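Local coordinates for mandelate racemase / muconate lactonizing enzyme family protein (Agrobacterium tumefaciens, PDB 4DXK) that belongs to the mandelate racemase subgroup of the enolase superfamily, binds sodium in a beta/alpha barrel and probably has lyase or racemase activity, at residues A[251-256]-A[277-282]; A[290-295]-A[299-304]; A[186-191]-A[227-232]. All coordinates share one frame; numbering follows the deposited sequence. Where two conformers were deposited one is given.

Contact 1. Residues A[251-256]-A[277-282]; sequences SSLTRY and RDLLET
L253 and L279 meet through one branch each: the two CD1 methyls lie 3.6 Å apart, and the side chains run at a slant to one another. The CA–CB bond of L253 already points at the other segment; that of L279 does not, and the torsion brings its end over, with CG anti to the backbone N (chi1 175°). The next residue, T254, approaches T282, which lies about a turn beyond L279, again at a slant. The T254 CG2 methyl sits against the backbone oxygen of T282 at 3.2 Å, a close approach for carbon and oxygen, and reaches T282 CB at 4.0 Å. S251 completes the seam from the backbone, its N 4.2 Å from T282 CG2.

T282 OG1 donates to L279 O at 2.7 Å, in the carbonyl plane, and also accepts from A284 N; these two bonds fix the side chain's rotation, with CB toward T254 and the CG2 methyl toward S251. L279 O takes T282 N as well. Behind this turn, R277 NE gives E281 OE2 an almost straight bond (178°) of 2.8 Å, part of a salt bridge that approaches the carboxylate from above its plane. S252 OG hydrogen-bonds to R277 of the second subunit and D278 to S249 of the same subunit, so this pair of helices borders an interface.

No hydrogen bond links the two segments; they meet by van der Waals contact, purely apolar at the leucine pair and methyl against backbone elsewhere. In the barrel domain they belong to successive outer helices, 253-259 and 272-281, with strand 264-266 between them in sequence. L253 rests on I264 and L279 on A266, so that strand backs the leucine pair, while Y256 turns to helix 223-232.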
ATOM      1  N   SER A 251       9.402   2.497 -11.579  0.68  7.95           N
ATOM      2  CA  SER A 251       8.222   1.782 -11.107  0.68  9.10           C
ATOM      3  C   SER A 251       7.635   0.843 -12.178  0.68  9.95           C
ATOM      4  O   SER A 251       7.001  -0.154 -11.839  0.68 11.69           O
ATOM      5  CB  SER A 251       7.168   2.747 -10.565  0.68  8.66           C
ATOM      6  OG  SER A 251       6.691   3.592 -11.590  0.68 10.75           O
ATOM      7  N   SER A 252       7.872   1.131 -13.456  1.00  9.20           N
ATOM      8  CA  SER A 252       7.441   0.222 -14.518  1.00 10.33           C
ATOM      9  C   SER A 252       8.025  -1.190 -14.387  1.00  9.53           C
ATOM     10  O   SER A 252       7.446  -2.158 -14.889  1.00 10.87           O
ATOM     11  CB  SER A 252       7.793   0.769 -15.897  1.00 10.99           C
ATOM     12  OG  SER A 252       6.971   1.868 -16.237  1.00 12.65           O
ATOM     13  N   LEU A 253       9.166  -1.314 -13.720  1.00  8.77           N
ATOM     14  CA  LEU A 253       9.813  -2.619 -13.576  1.00  8.90           C
ATOM     15  C   LEU A 253       8.984  -3.613 -12.762  1.00  8.93           C
ATOM     16  O   LEU A 253       9.135  -4.821 -12.925  1.00  9.57           O
ATOM     17  CB  LEU A 253      11.202  -2.471 -12.956  1.00  8.66           C
ATOM     18  CG  LEU A 253      12.196  -1.687 -13.804  1.00  8.70           C
ATOM     19  CD1 LEU A 253      13.489  -1.523 -13.040  1.00 10.15           C
ATOM     20  CD2 LEU A 253      12.449  -2.383 -15.125  1.00 10.78           C
ATOM     21  N   THR A 254       8.086  -3.132 -11.910  1.00 10.30           N
ATOM     22  CA  THR A 254       7.298  -4.063 -11.100  1.00 11.90           C
ATOM     23  C   THR A 254       6.415  -4.954 -11.968  1.00 13.62           C
ATOM     24  O   THR A 254       6.260  -6.153 -11.719  1.00 16.30           O
ATOM     25  CB  THR A 254       6.464  -3.338 -10.029  1.00 15.92           C
ATOM     26  OG1 THR A 254       5.431  -2.571 -10.656  1.00 18.38           O
ATOM     27  CG2 THR A 254       7.354  -2.421  -9.217  1.00 16.36           C
ATOM     28  N   ARG A 255       5.854  -4.381 -13.016  1.00 12.03           N
ATOM     29  CA  ARG A 255       5.033  -5.181 -13.904  1.00 14.18           C
ATOM     30  C   ARG A 255       5.852  -6.151 -14.727  1.00 14.43           C
ATOM     31  O   ARG A 255       5.414  -7.272 -14.991  1.00 15.82           O
ATOM     32  CB  ARG A 255       4.221  -4.284 -14.800  1.00 16.52           C
ATOM     33  CG  ARG A 255       3.232  -3.495 -13.986  1.00 23.93           C
ATOM     34  CD  ARG A 255       2.400  -2.641 -14.853  1.00 20.05           C
ATOM     35  NE  ARG A 255       1.640  -3.421 -15.822  1.00 15.58           N
ATOM     36  CZ  ARG A 255       0.852  -2.848 -16.720  1.00 14.81           C
ATOM     37  NH1 ARG A 255       0.761  -1.528 -16.743  1.00 13.55           N
ATOM     38  NH2 ARG A 255       0.173  -3.585 -17.590  1.00 16.92           N
ATOM     39  N   TYR A 256       7.048  -5.727 -15.125  1.00 10.90           N
ATOM     40  CA  TYR A 256       7.933  -6.606 -15.866  1.00 11.17           C
ATOM     41  C   TYR A 256       8.323  -7.801 -15.001  1.00 10.26           C
ATOM     42  O   TYR A 256       8.280  -8.950 -15.450  1.00 11.31           O
ATOM     43  CB  TYR A 256       9.174  -5.841 -16.321  1.00  9.01           C
ATOM     44  CG  TYR A 256      10.077  -6.688 -17.182  1.00  8.81           C
ATOM     45  CD1 TYR A 256       9.889  -6.764 -18.553  1.00  9.25           C
ATOM     46  CD2 TYR A 256      11.102  -7.435 -16.619  1.00  9.42           C
ATOM     47  CE1 TYR A 256      10.704  -7.561 -19.347  1.00  9.42           C
ATOM     48  CE2 TYR A 256      11.920  -8.237 -17.404  1.00  9.58           C
ATOM     49  CZ  TYR A 256      11.724  -8.287 -18.766  1.00  8.02           C
ATOM     50  OH  TYR A 256      12.538  -9.083 -19.541  1.00  9.28           O
ATOM     51  N   ARG A 277      18.879   3.236  -4.865  1.00  7.08           N
ATOM     52  CA  ARG A 277      17.813   3.225  -3.863  1.00  7.69           C
ATOM     53  C   ARG A 277      16.451   3.147  -4.547  1.00  6.83           C
ATOM     54  O   ARG A 277      15.599   2.335  -4.176  1.00  8.31           O
ATOM     55  CB  ARG A 277      17.875   4.471  -2.980  1.00  8.49           C
ATOM     56  CG  ARG A 277      16.573   4.748  -2.217  1.00  9.92           C
ATOM     57  CD  ARG A 277      16.692   5.955  -1.293  1.00  8.92           C
ATOM     58  NE  ARG A 277      15.367   6.399  -0.850  1.00 11.66           N
ATOM     59  CZ  ARG A 277      15.065   7.625  -0.435  1.00 10.53           C
ATOM     60  NH1 ARG A 277      15.989   8.561  -0.347  1.00 11.01           N
ATOM     61  NH2 ARG A 277      13.812   7.907  -0.104  1.00 14.36           N
ATOM     62  N   ASP A 278      16.243   3.994  -5.550  1.00  7.18           N
ATOM     63  CA  ASP A 278      14.977   3.998  -6.272  1.00  8.11           C
ATOM     64  C   ASP A 278      14.708   2.617  -6.883  1.00  7.76           C
ATOM     65  O   ASP A 278      13.583   2.115  -6.839  1.00  8.23           O
ATOM     66  CB  ASP A 278      14.988   5.064  -7.381  1.00  8.85           C
ATOM     67  CG  ASP A 278      14.956   6.495  -6.848  1.00  9.35           C
ATOM     68  OD1 ASP A 278      14.757   6.717  -5.634  1.00 10.89           O
ATOM     69  OD2 ASP A 278      15.120   7.408  -7.688  1.00 10.17           O
ATOM     70  N   LEU A 279      15.736   1.993  -7.456  1.00  6.57           N
ATOM     71  CA  LEU A 279      15.584   0.671  -8.044  1.00  6.53           C
ATOM     72  C   LEU A 279      15.198  -0.352  -6.979  1.00  7.68           C
ATOM     73  O   LEU A 279      14.262  -1.136  -7.151  1.00  8.48           O
ATOM     74  CB  LEU A 279      16.879   0.260  -8.743  1.00  7.71           C
ATOM     75  CG  LEU A 279      16.937  -1.153  -9.311  1.00  7.22           C
ATOM     76  CD1 LEU A 279      15.921  -1.326 -10.423  1.00 10.31           C
ATOM     77  CD2 LEU A 279      18.337  -1.479  -9.780  1.00  9.91           C
ATOM     78  N   LEU A 280      15.922  -0.356  -5.868  1.00  7.89           N
ATOM     79  CA  LEU A 280      15.608  -1.289  -4.786  1.00  8.89           C
ATOM     80  C   LEU A 280      14.196  -1.087  -4.229  1.00  9.91           C
ATOM     81  O   LEU A 280      13.496  -2.053  -3.898  1.00 11.36           O
ATOM     82  CB  LEU A 280      16.660  -1.185  -3.675  1.00 11.25           C
ATOM     83  CG  LEU A 280      18.083  -1.574  -4.070  1.00 10.30           C
ATOM     84  CD1 LEU A 280      19.083  -1.197  -2.986  1.00 11.72           C
ATOM     85  CD2 LEU A 280      18.168  -3.065  -4.365  1.00 11.94           C
ATOM     86  N   GLU A 281      13.760   0.161  -4.147  1.00 10.23           N
ATOM     87  CA  GLU A 281      12.435   0.486  -3.624  1.00 12.39           C
ATOM     88  C   GLU A 281      11.298  -0.012  -4.502  1.00 12.58           C
ATOM     89  O   GLU A 281      10.150  -0.083  -4.043  1.00 13.93           O
ATOM     90  CB  GLU A 281      12.272   1.999  -3.388  1.00 14.29           C
ATOM     91  CG  GLU A 281      13.024   2.540  -2.177  1.00 18.00           C
ATOM     92  CD  GLU A 281      12.752   4.018  -1.900  1.00 18.04           C
ATOM     93  OE1 GLU A 281      12.055   4.680  -2.700  1.00 22.18           O
ATOM     94  OE2 GLU A 281      13.230   4.520  -0.867  1.00 18.64           O
ATOM     95  N   THR A 282      11.579  -0.369  -5.753  1.00 10.43           N
ATOM     96  CA  THR A 282      10.518  -0.894  -6.604  1.00 11.21           C
ATOM     97  C   THR A 282      10.055  -2.269  -6.156  1.00 10.89           C
ATOM     98  O   THR A 282       8.948  -2.672  -6.489  1.00 14.20           O
ATOM     99  CB  THR A 282      10.938  -1.046  -8.074  1.00 10.76           C
ATOM    100  OG1 THR A 282      11.942  -2.063  -8.191  1.00  9.44           O
ATOM    101  CG2 THR A 282      11.417   0.278  -8.660  1.00 11.75           C
TER

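Contact 2. Residues A[290-295]-A[299-304]; sequences LDISWC and SEARKI
D291 OD1 is gripped twice by S293. The backbone N of S293 reaches it at 2.8 Å, nearly along its C-O axis though the N-H...O angle is bent, at 138°, and S293 OG donates to it at 2.7 Å on the syn side, somewhat out of the carboxylate plane. The first of these bonds makes an Asx turn, just where strand 287-290 of the beta/alpha barrel gives way to the loop that leads into helix 297-310. OD2, the other oxygen, is hydrogen-bonded to H318 ND1 and also lies over the centre of the W294 ring, so the carboxylate is held at both ends. W294 in turn packs on E268, a ligand of the sodium ion, which places this loop beside the metal site.

D291 points away from the helix, and its neighbours in the loop make the contact. L290, I292 and C295 converge on A301, all three touching its CB: L290 CD1 and I292 CG2 each come to 3.8 Å, and C295 SG to 4.0 Å. L290 reaches further with its second branch, meeting I304 tip to tip, CD2 to CG2 at 3.7 Å. That reach follows from its torsion, which wedges CG between the backbone N and the carbonyl carbon (chi1 57°). Helix 272-281 adds F276 against both L290 and I304, and helix 323-335 flanks I292 and A301, so the cluster is buried among barrel helices.

E300 starts toward the loop and then leaves it. Its chain bends at chi2 (-59°) and carries the carboxylate off to R273, with which it forms a salt bridge. What stays at the contact is the start of the chain, with E300 CB 3.5 Å from C295 O and CG just beyond it.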
ATOM      1  N   LEU A 290      26.056  -2.023 -12.677  1.00  7.41           N
ATOM      2  CA  LEU A 290      26.523  -0.648 -12.666  1.00  7.67           C
ATOM      3  C   LEU A 290      27.752  -0.581 -13.555  1.00  8.52           C
ATOM      4  O   LEU A 290      28.369  -1.610 -13.837  1.00  8.47           O
ATOM      5  CB  LEU A 290      26.840  -0.192 -11.240  1.00  9.11           C
ATOM      6  CG  LEU A 290      27.850  -0.991 -10.416  1.00  7.87           C
ATOM      7  CD1 LEU A 290      29.287  -0.644 -10.767  1.00 10.30           C
ATOM      8  CD2 LEU A 290      27.618  -0.757  -8.932  1.00 11.23           C
ATOM      9  N   ASP A 291      28.099   0.622 -13.998  1.00  7.51           N
ATOM     10  CA  ASP A 291      29.368   0.867 -14.653  1.00  7.68           C
ATOM     11  C   ASP A 291      30.062   1.936 -13.833  1.00  7.34           C
ATOM     12  O   ASP A 291      29.530   3.039 -13.670  1.00  7.64           O
ATOM     13  CB  ASP A 291      29.132   1.322 -16.100  1.00  7.81           C
ATOM     14  CG  ASP A 291      30.420   1.579 -16.857  1.00  7.79           C
ATOM     15  OD1 ASP A 291      31.235   2.383 -16.354  1.00  8.95           O
ATOM     16  OD2 ASP A 291      30.628   0.977 -17.936  1.00  8.79           O
ATOM     17  N   ILE A 292      31.236   1.606 -13.296  1.00  7.03           N
ATOM     18  CA  ILE A 292      31.916   2.507 -12.382  1.00  8.36           C
ATOM     19  C   ILE A 292      32.243   3.855 -13.010  1.00  7.31           C
ATOM     20  O   ILE A 292      32.353   4.853 -12.302  1.00  8.03           O
ATOM     21  CB  ILE A 292      33.205   1.876 -11.819  1.00  8.03           C
ATOM     22  CG1 ILE A 292      34.185   1.544 -12.935  1.00  9.76           C
ATOM     23  CG2 ILE A 292      32.888   0.637 -10.986  1.00  8.63           C
ATOM     24  CD1 ILE A 292      35.511   1.070 -12.404  1.00 12.55           C
ATOM     25  N   SER A 293      32.401   3.883 -14.330  1.00  7.55           N
ATOM     26  CA  SER A 293      32.725   5.121 -15.043  1.00  7.75           C
ATOM     27  C   SER A 293      31.498   5.927 -15.460  1.00  7.06           C
ATOM     28  O   SER A 293      31.642   7.015 -16.035  1.00  7.65           O
ATOM     29  CB  SER A 293      33.608   4.846 -16.268  1.00  9.09           C
ATOM     30  OG  SER A 293      32.884   4.289 -17.348  1.00  8.81           O
ATOM     31  N   TRP A 294      30.306   5.385 -15.186  1.00  7.29           N
ATOM     32  CA  TRP A 294      29.038   6.020 -15.542  1.00  7.33           C
ATOM     33  C   TRP A 294      28.175   6.318 -14.314  1.00  7.42           C
ATOM     34  O   TRP A 294      27.153   6.982 -14.454  1.00  8.23           O
ATOM     35  CB  TRP A 294      28.225   5.129 -16.497  1.00  7.73           C
ATOM     36  CG  TRP A 294      28.866   4.877 -17.832  1.00  7.00           C
ATOM     37  CD1 TRP A 294      29.916   5.557 -18.380  1.00  7.93           C
ATOM     38  CD2 TRP A 294      28.521   3.844 -18.772  1.00  7.21           C
ATOM     39  NE1 TRP A 294      30.232   5.024 -19.606  1.00  8.97           N
ATOM     40  CE2 TRP A 294      29.389   3.976 -19.874  1.00  8.11           C
ATOM     41  CE3 TRP A 294      27.538   2.845 -18.807  1.00  7.90           C
ATOM     42  CZ2 TRP A 294      29.320   3.137 -20.989  1.00  9.15           C
ATOM     43  CZ3 TRP A 294      27.476   2.007 -19.910  1.00  8.92           C
ATOM     44  CH2 TRP A 294      28.354   2.164 -20.988  1.00  9.66           C
ATOM     45  N   CYS A 295      28.558   5.819 -13.130  1.00  7.08           N
ATOM     46  CA  CYS A 295      27.652   5.829 -11.975  1.00  7.41           C
ATOM     47  C   CYS A 295      28.111   6.690 -10.819  1.00  8.12           C
ATOM     48  O   CYS A 295      27.417   6.750  -9.803  1.00  8.29           O
ATOM     49  CB  CYS A 295      27.418   4.400 -11.457  1.00  8.63           C
ATOM     50  SG  CYS A 295      28.805   3.705 -10.536  1.00  9.01           S
ATOM     51  N   SER A 299      33.725   5.206  -5.803  1.00  7.58           N
ATOM     52  CA  SER A 299      33.116   5.735  -4.583  1.00  8.43           C
ATOM     53  C   SER A 299      31.614   5.442  -4.511  1.00  7.30           C
ATOM     54  O   SER A 299      31.128   4.916  -3.506  1.00  8.75           O
ATOM     55  CB  SER A 299      33.401   7.229  -4.431  1.00  7.91           C
ATOM     56  OG  SER A 299      34.794   7.409  -4.183  1.00  8.40           O
ATOM     57  N   GLU A 300      30.860   5.759  -5.562  1.00  7.02           N
ATOM     58  CA  GLU A 300      29.445   5.393  -5.546  1.00  7.20           C
ATOM     59  C   GLU A 300      29.272   3.892  -5.697  1.00  6.74           C
ATOM     60  O   GLU A 300      28.431   3.306  -5.008  1.00  7.34           O
ATOM     61  CB  GLU A 300      28.629   6.136  -6.614  1.00  7.08           C
ATOM     62  CG  GLU A 300      28.419   7.606  -6.285  1.00  8.64           C
ATOM     63  CD  GLU A 300      27.690   7.824  -4.960  1.00  7.45           C
ATOM     64  OE1 GLU A 300      26.611   7.231  -4.744  1.00  8.75           O
ATOM     65  OE2 GLU A 300      28.185   8.619  -4.132  1.00  9.23           O
ATOM     66  N   ALA A 301      30.061   3.255  -6.563  1.00  6.98           N
ATOM     67  CA  ALA A 301      29.884   1.838  -6.848  1.00  7.70           C
ATOM     68  C   ALA A 301      30.041   0.965  -5.617  1.00  7.86           C
ATOM     69  O   ALA A 301      29.285   0.009  -5.428  1.00  7.70           O
ATOM     70  CB  ALA A 301      30.823   1.391  -7.943  1.00  7.76           C
ATOM     71  N   ARG A 302      31.026   1.269  -4.773  1.00  7.18           N
ATOM     72  CA  ARG A 302      31.262   0.431  -3.608  1.00  7.51           C
ATOM     73  C   ARG A 302      30.073   0.510  -2.647  1.00  7.63           C
ATOM     74  O   ARG A 302      29.739  -0.460  -1.959  1.00  9.33           O
ATOM     75  CB  ARG A 302      32.597   0.789  -2.913  1.00  8.26           C
ATOM     76  CG  ARG A 302      32.618   2.088  -2.129  1.00  7.02           C
ATOM     77  CD  ARG A 302      34.050   2.549  -1.903  1.00  7.68           C
ATOM     78  NE  ARG A 302      34.188   3.731  -1.068  1.00  8.57           N
ATOM     79  CZ  ARG A 302      34.751   3.730   0.134  1.00 12.68           C
ATOM     80  NH1 ARG A 302      35.185   2.596   0.679  1.00 15.09           N
ATOM     81  NH2 ARG A 302      34.870   4.868   0.803  1.00 18.85           N
ATOM     82  N   LYS A 303      29.448   1.675  -2.585  1.00  7.44           N
ATOM     83  CA  LYS A 303      28.322   1.893  -1.690  1.00  7.70           C
ATOM     84  C   LYS A 303      27.057   1.261  -2.275  1.00  8.34           C
ATOM     85  O   LYS A 303      26.229   0.719  -1.541  1.00  8.93           O
ATOM     86  CB  LYS A 303      28.155   3.393  -1.430  1.00  9.07           C
ATOM     87  CG  LYS A 303      29.393   3.988  -0.759  1.00  8.94           C
ATOM     88  CD  LYS A 303      29.422   5.505  -0.749  1.00  9.45           C
ATOM     89  CE  LYS A 303      30.811   5.980  -0.313  1.00 10.67           C
ATOM     90  NZ  LYS A 303      30.886   7.468  -0.307  1.00 13.37           N
ATOM     91  N   ILE A 304      26.901   1.331  -3.592  1.00  7.33           N
ATOM     92  CA  ILE A 304      25.805   0.625  -4.256  1.00  8.58           C
ATOM     93  C   ILE A 304      25.899  -0.875  -3.992  1.00  7.53           C
ATOM     94  O   ILE A 304      24.898  -1.536  -3.691  1.00  8.02           O
ATOM     95  CB  ILE A 304      25.804   0.915  -5.772  1.00  7.41           C
ATOM     96  CG1 ILE A 304      25.414   2.376  -6.031  1.00  8.19           C
ATOM     97  CG2 ILE A 304      24.859  -0.029  -6.507  1.00  9.46           C
ATOM     98  CD1 ILE A 304      25.883   2.917  -7.370  1.00  9.21           C
TER

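Contact 3. Residues A[186-191]-A[227-232]; sequences QYISMP and MQIAKA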
ATOM      1  N   GLN A 186       8.254  -0.446 -30.045  1.00 10.44           N
ATOM      2  CA  GLN A 186       6.829  -0.413 -29.717  1.00 10.46           C
ATOM      3  C   GLN A 186       6.147  -1.757 -29.927  1.00 10.62           C
ATOM      4  O   GLN A 186       5.090  -2.022 -29.347  1.00 11.05           O
ATOM      5  CB  GLN A 186       6.090   0.658 -30.526  1.00 13.26           C
ATOM      6  CG  GLN A 186       6.420   2.103 -30.121  1.00 13.43           C
ATOM      7  CD  GLN A 186       5.802   2.568 -28.771  1.00 12.54           C
ATOM      8  OE1 GLN A 186       4.859   1.960 -28.229  1.00 14.37           O
ATOM      9  NE2 GLN A 186       6.337   3.661 -28.239  1.00 14.05           N
ATOM     10  N   TYR A 187       6.749  -2.604 -30.762  1.00 10.60           N
ATOM     11  CA  TYR A 187       6.062  -3.776 -31.301  1.00 11.53           C
ATOM     12  C   TYR A 187       7.057  -4.812 -31.808  1.00 11.34           C
ATOM     13  O   TYR A 187       8.097  -4.460 -32.364  1.00 11.99           O
ATOM     14  CB  TYR A 187       5.149  -3.343 -32.462  1.00 11.45           C
ATOM     15  CG  TYR A 187       4.550  -4.492 -33.248  1.00 10.65           C
ATOM     16  CD1 TYR A 187       3.491  -5.234 -32.739  1.00 11.71           C
ATOM     17  CD2 TYR A 187       5.043  -4.826 -34.500  1.00 13.02           C
ATOM     18  CE1 TYR A 187       2.951  -6.291 -33.443  1.00 12.02           C
ATOM     19  CE2 TYR A 187       4.511  -5.880 -35.217  1.00 13.31           C
ATOM     20  CZ  TYR A 187       3.461  -6.609 -34.691  1.00 11.60           C
ATOM     21  OH  TYR A 187       2.929  -7.651 -35.411  1.00 13.11           O
ATOM     22  N   ILE A 188       6.735  -6.089 -31.623  1.00 11.63           N
ATOM     23  CA  ILE A 188       7.476  -7.160 -32.278  1.00 11.24           C
ATOM     24  C   ILE A 188       6.478  -8.160 -32.844  1.00 12.33           C
ATOM     25  O   ILE A 188       5.570  -8.615 -32.146  1.00 12.74           O
ATOM     26  CB  ILE A 188       8.521  -7.829 -31.335  1.00 11.14           C
ATOM     27  CG1 ILE A 188       9.423  -8.783 -32.116  1.00 11.94           C
ATOM     28  CG2 ILE A 188       7.857  -8.535 -30.160  1.00 13.57           C
ATOM     29  CD1 ILE A 188      10.602  -9.291 -31.306  1.00 12.40           C
ATOM     30  N   SER A 189       6.617  -8.464 -34.129  1.00 12.50           N
ATOM     31  CA  SER A 189       5.741  -9.444 -34.748  1.00 12.84           C
ATOM     32  C   SER A 189       6.129 -10.809 -34.221  1.00 13.00           C
ATOM     33  O   SER A 189       7.278 -11.031 -33.836  1.00 13.95           O
ATOM     34  CB  SER A 189       5.886  -9.425 -36.269  1.00 14.26           C
ATOM     35  OG  SER A 189       7.118 -10.006 -36.673  1.00 15.09           O
ATOM     36  N   MET A 190       5.175 -11.733 -34.194  0.63 13.67           N
ATOM     37  CA  MET A 190       5.479 -13.082 -33.742  0.63 14.17           C
ATOM     38  C   MET A 190       6.529 -13.788 -34.611  0.63 13.94           C
ATOM     39  O   MET A 190       7.389 -14.483 -34.071  0.63 13.73           O
ATOM     40  CB  MET A 190       4.209 -13.916 -33.557  0.63 14.24           C
ATOM     41  CG  MET A 190       3.406 -13.449 -32.339  0.63 15.93           C
ATOM     42  SD  MET A 190       1.993 -14.483 -31.916  0.63 23.94           S
ATOM     43  CE  MET A 190       0.882 -14.087 -33.267  0.63 14.99           C
ATOM     44  N   PRO A 191       6.488 -13.601 -35.945  1.00 14.10           N
ATOM     45  CA  PRO A 191       7.588 -14.191 -36.723  1.00 15.50           C
ATOM     46  C   PRO A 191       8.960 -13.599 -36.367  1.00 14.58           C
ATOM     47  O   PRO A 191       9.932 -14.353 -36.309  1.00 16.85           O
ATOM     48  CB  PRO A 191       7.217 -13.852 -38.170  1.00 17.55           C
ATOM     49  CG  PRO A 191       5.728 -13.769 -38.155  1.00 15.88           C
ATOM     50  CD  PRO A 191       5.404 -13.123 -36.830  1.00 16.49           C
ATOM     51  N   MET A 227       7.431  -7.313 -22.018  0.51  9.85           N
ATOM     52  CA  MET A 227       6.803  -8.410 -21.280  0.51  9.34           C
ATOM     53  C   MET A 227       6.478  -9.592 -22.195  0.51 10.56           C
ATOM     54  O   MET A 227       6.618 -10.747 -21.796  0.51 11.87           O
ATOM     55  CB  MET A 227       5.556  -7.936 -20.518  0.51 13.23           C
ATOM     56  CG  MET A 227       5.865  -7.022 -19.339  0.51  7.42           C
ATOM     57  SD  MET A 227       4.459  -6.671 -18.265  0.51  9.98           S
ATOM     58  CE  MET A 227       3.379  -5.751 -19.378  0.51 12.90           C
ATOM     59  N   GLN A 228       6.061  -9.304 -23.425  1.00  9.61           N
ATOM     60  CA  GLN A 228       5.781 -10.348 -24.405  1.00 10.92           C
ATOM     61  C   GLN A 228       7.036 -11.179 -24.687  1.00 10.46           C
ATOM     62  O   GLN A 228       6.995 -12.414 -24.710  1.00 12.03           O
ATOM     63  CB  GLN A 228       5.287  -9.681 -25.688  1.00 11.29           C
ATOM     64  CG  GLN A 228       4.950 -10.627 -26.820  1.00 13.67           C
ATOM     65  CD  GLN A 228       4.575  -9.878 -28.081  1.00 13.28           C
ATOM     66  OE1 GLN A 228       4.478  -8.652 -28.085  1.00 14.43           O
ATOM     67  NE2 GLN A 228       4.356 -10.615 -29.161  1.00 17.20           N
ATOM     68  N   ILE A 229       8.152 -10.492 -24.901  1.00 10.23           N
ATOM     69  CA  ILE A 229       9.432 -11.151 -25.141  1.00 10.26           C
ATOM     70  C   ILE A 229       9.884 -11.957 -23.924  1.00  9.95           C
ATOM     71  O   ILE A 229      10.345 -13.100 -24.058  1.00 10.68           O
ATOM     72  CB  ILE A 229      10.518 -10.126 -25.552  1.00  9.31           C
ATOM     73  CG1 ILE A 229      10.185  -9.494 -26.907  1.00 10.38           C
ATOM     74  CG2 ILE A 229      11.903 -10.769 -25.550  1.00 11.64           C
ATOM     75  CD1 ILE A 229      10.998  -8.252 -27.217  1.00 11.83           C
ATOM     76  N   ALA A 230       9.745 -11.364 -22.738  1.00  9.68           N
ATOM     77  CA  ALA A 230      10.145 -12.030 -21.501  1.00  9.74           C
ATOM     78  C   ALA A 230       9.430 -13.372 -21.369  1.00 10.16           C
ATOM     79  O   ALA A 230      10.060 -14.394 -21.087  1.00 11.16           O
ATOM     80  CB  ALA A 230       9.850 -11.154 -20.296  1.00 11.00           C
ATOM     81  N   LYS A 231       8.114 -13.367 -21.555  1.00 10.78           N
ATOM     82  CA  LYS A 231       7.340 -14.606 -21.458  1.00 11.32           C
ATOM     83  C   LYS A 231       7.804 -15.636 -22.482  1.00 11.99           C
ATOM     84  O   LYS A 231       7.945 -16.828 -22.169  1.00 12.24           O
ATOM     85  CB  LYS A 231       5.846 -14.332 -21.624  1.00 13.36           C
ATOM     86  CG  LYS A 231       5.259 -13.495 -20.503  1.00 15.25           C
ATOM     87  CD  LYS A 231       3.738 -13.502 -20.511  1.00 26.53           C
ATOM     88  CE  LYS A 231       3.178 -12.889 -21.776  1.00 33.50           C
ATOM     89  NZ  LYS A 231       1.695 -13.078 -21.878  1.00 31.87           N
ATOM     90  N   ALA A 232       8.076 -15.179 -23.699  1.00 11.13           N
ATOM     91  CA  ALA A 232       8.502 -16.075 -24.770  1.00 11.99           C
ATOM     92  C   ALA A 232       9.862 -16.719 -24.493  1.00 12.24           C
ATOM     93  O   ALA A 232      10.188 -17.762 -25.070  1.00 12.78           O
ATOM     94  CB  ALA A 232       8.530 -15.330 -26.100  1.00 13.09           C
TER
HETATM   95  O   HOH W   1       4.482  -6.650 -29.924  1.00 16.30           O
HETATM   96  O   HOH W   2       2.979  -9.620 -31.893  1.00 17.94           O
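Q228 is the first residue of 227-232 to reach across to I188, and it does so with the amide at its end, carried out by a fully extended chain: CG stands anti to the backbone N (chi1 180°). The amide does not touch the I188 backbone directly, since NE2 remains 3.8 Å from I188 O. Two waters fill the gap. One accepts from I188 N at 2.9 Å and donates to Q228 OE1 at 2.7 Å; the other donates to I188 O at 2.8 Å and accepts from Q228 NE2 at 3.2 Å. Both ends of the amide are thus matched to the backbone N-H and C=O of a single residue, an arrangement consistent with the amide as modelled. I188 CG2 also lies beside the amide, 4.0 Å from OE1.

I229 follows with plain apolar contact, its CG1 4.1 Å from that same I188 CG2. Further along, A230 faces helix 253-259, where it packs on Y256, and A232 rests on L193.

The segment 186-191 leads into helix 190-207, which S189 caps through its OG to D192 N. L193 of that helix touches I188, Q228 and A232, and W221 packs on I188 and I229; helix 223-232 therefore lies between helices 190-207 and 253-259 on the outside of the barrel.

From the N terminus, contact 3 comes first: it closes a loop of 35 residues that holds most of helix 190-207 and strand 212-216. Contact 1 closes a shorter one, of 20 residues, round strand 264-266. Contact 2 closes the shortest loop, with three residues between its segments. The three follow in series, with no nesting or crossing, and all lie in the barrel domain. Contacts 3 and 1 touch where Y256 packs on A230, and R255 and Y256 on M227 in the conformer given, so neighbouring outer helices are joined in a row. Contact 2 stands apart, about 19 Å from contact 1 centre to centre, and ties a strand end to its following helix deeper in the chain.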